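Local atomic coordinates of beta-1,4-galactanase (Thielavia heterothallica, PDB entry 1HJS), a protein that hydrolyses (1->4)-beta-D-galactosidic linkages in type I arabinogalactans, as a family 53 glycoside hydrolase of clan GH-A. Residues His302-Asn305 and Ala311-Thr314. Numbering follows the deposited sequence.
Sequences HNAN and ADNT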
ATOM      1  N   HIS A 302      -2.845  18.810   0.503  1.00 14.61           N
ATOM      2  CA  HIS A 302      -4.059  19.358  -0.093  1.00 15.35           C
ATOM      3  C   HIS A 302      -5.227  18.376   0.020  1.00 15.13           C
ATOM      4  O   HIS A 302      -6.320  18.623  -0.488  1.00 15.33           O
ATOM      5  CB  HIS A 302      -3.825  19.748  -1.557  1.00 17.09           C
ATOM      6  CG  HIS A 302      -3.056  21.022  -1.719  1.00 18.64           C
ATOM      7  ND1 HIS A 302      -1.800  21.071  -2.286  1.00 19.68           N
ATOM      8  CD2 HIS A 302      -3.356  22.295  -1.361  1.00 19.60           C
ATOM      9  CE1 HIS A 302      -1.359  22.317  -2.270  1.00 19.17           C
ATOM     10  NE2 HIS A 302      -2.284  23.080  -1.715  1.00 19.94           N
ATOM     11  N   ASN A 303      -4.976  17.260   0.694  1.00 13.92           N
ATOM     12  CA  ASN A 303      -5.988  16.232   0.936  1.00 13.95           C
ATOM     13  C   ASN A 303      -5.663  15.737   2.343  1.00 13.36           C
ATOM     14  O   ASN A 303      -5.537  14.541   2.590  1.00 12.93           O
ATOM     15  CB  ASN A 303      -5.854  15.096  -0.085  1.00 14.14           C
ATOM     16  CG  ASN A 303      -6.874  13.983   0.132  1.00 15.50           C
ATOM     17  OD1 ASN A 303      -8.038  14.242   0.444  1.00 15.40           O
ATOM     18  ND2 ASN A 303      -6.440  12.736  -0.044  1.00 15.56           N
ATOM     19  N   ALA A 304      -5.530  16.697   3.254  1.00 13.16           N
ATOM     20  CA  ALA A 304      -5.150  16.442   4.640  1.00 12.85           C
ATOM     21  C   ALA A 304      -5.874  15.326   5.373  1.00 12.27           C
ATOM     22  O   ALA A 304      -5.251  14.586   6.135  1.00 12.76           O
ATOM     23  CB  ALA A 304      -5.255  17.735   5.444  1.00 13.17           C
ATOM     24  N   ASN A 305      -7.181  15.207   5.172  1.00 12.31           N
ATOM     25  CA  ASN A 305      -7.941  14.164   5.855  1.00 12.14           C
ATOM     26  C   ASN A 305      -7.677  12.791   5.238  1.00 12.09           C
ATOM     27  O   ASN A 305      -8.049  11.758   5.802  1.00 11.58           O
ATOM     28  CB  ASN A 305      -9.438  14.482   5.817  1.00 11.94           C
ATOM     29  CG  ASN A 305      -9.988  14.535   4.405  1.00 12.52           C
ATOM     30  OD1 ASN A 305      -9.536  15.329   3.579  1.00 12.20           O
ATOM     31  ND2 ASN A 305     -10.973  13.689   4.122  1.00 12.26           N
ATOM     32  N   ALA A 311      -9.882  15.319  10.241  1.00 13.88           N
ATOM     33  CA  ALA A 311      -9.380  16.492   9.532  1.00 13.78           C
ATOM     34  C   ALA A 311      -7.950  16.447   8.988  1.00 13.61           C
ATOM     35  O   ALA A 311      -7.705  16.884   7.865  1.00 13.00           O
ATOM     36  CB  ALA A 311      -9.549  17.731  10.411  1.00 14.02           C
ATOM     37  N   ASP A 312      -6.999  15.934   9.763  1.00 13.16           N
ATOM     38  CA  ASP A 312      -5.618  15.915   9.284  1.00 13.89           C
ATOM     39  C   ASP A 312      -4.836  14.680   9.711  1.00 12.86           C
ATOM     40  O   ASP A 312      -4.643  14.439  10.906  1.00 12.80           O
ATOM     41  CB  ASP A 312      -4.886  17.169   9.781  1.00 14.68           C
ATOM     42  CG  ASP A 312      -3.623  17.468   8.989  1.00 16.46           C
ATOM     43  OD1 ASP A 312      -3.042  16.533   8.397  1.00 15.69           O
ATOM     44  OD2 ASP A 312      -3.205  18.650   8.973  1.00 16.91           O
ATOM     45  N   ASN A 313      -4.380  13.912   8.726  1.00 12.41           N
ATOM     46  CA  ASN A 313      -3.598  12.702   8.973  1.00 12.29           C
ATOM     47  C   ASN A 313      -2.203  12.813   8.374  1.00 12.12           C
ATOM     48  O   ASN A 313      -1.447  11.845   8.381  1.00 12.16           O
ATOM     49  CB  ASN A 313      -4.281  11.477   8.360  1.00 12.55           C
ATOM     50  CG  ASN A 313      -5.519  11.071   9.106  1.00 12.52           C
ATOM     51  OD1 ASN A 313      -5.494  10.917  10.327  1.00 14.00           O
ATOM     52  ND2 ASN A 313      -6.613  10.884   8.380  1.00 12.59           N
ATOM     53  N   THR A 314      -1.865  13.984   7.847  1.00 12.52           N
ATOM     54  CA  THR A 314      -0.557  14.174   7.234  1.00 12.28           C
ATOM     55  C   THR A 314       0.548  14.309   8.277  1.00 12.75           C
ATOM     56  O   THR A 314       0.281  14.448   9.475  1.00 12.26           O
ATOM     57  CB  THR A 314      -0.540  15.418   6.316  1.00 12.40           C
ATOM     58  OG1 THR A 314      -0.751  16.602   7.097  1.00 12.84           O
ATOM     59  CG2 THR A 314      -1.629  15.309   5.259  1.00 11.93           C
TER
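With CG of N313 anti to its carbonyl carbon (chi1 -72°), the amide ND2 reaches the carbonyl of N305, while CG of D312, anti to the backbone N (chi1 -161°), sets the carboxylate beside A304. The N313 ND2 to N305 O bond is bent: at 3.1 Å the donor stands above the carbonyl plane, with an N-H...O angle of 136°. By contrast, N313 N meets A304 O at 2.8 Å and almost straight, and the same oxygen takes a CA-H...O contact from D312 CA at 3.4 Å. Both segments belong to one loop following strand 290-296, the eighth of the TIM barrel, so the bonds pin the loop back on itself; the N313 side chain lies about 11 Å from that of E245, the probable nucleophile. Within 311-314, D312 OD1 accepts a hydrogen bond from T314 N at 2.9 Å, closing an Asx turn, and pairs with T314 OG1 at 2.6 Å through its syn lone pair. With an alanine in place of D312, the backbone N and hydroxyl of T314 would probably lose the shared carboxylate oxygen, and the turn would be freer to shift. Nonpolar contact comes from T314 CG2, 3.8 Å from A304 CA.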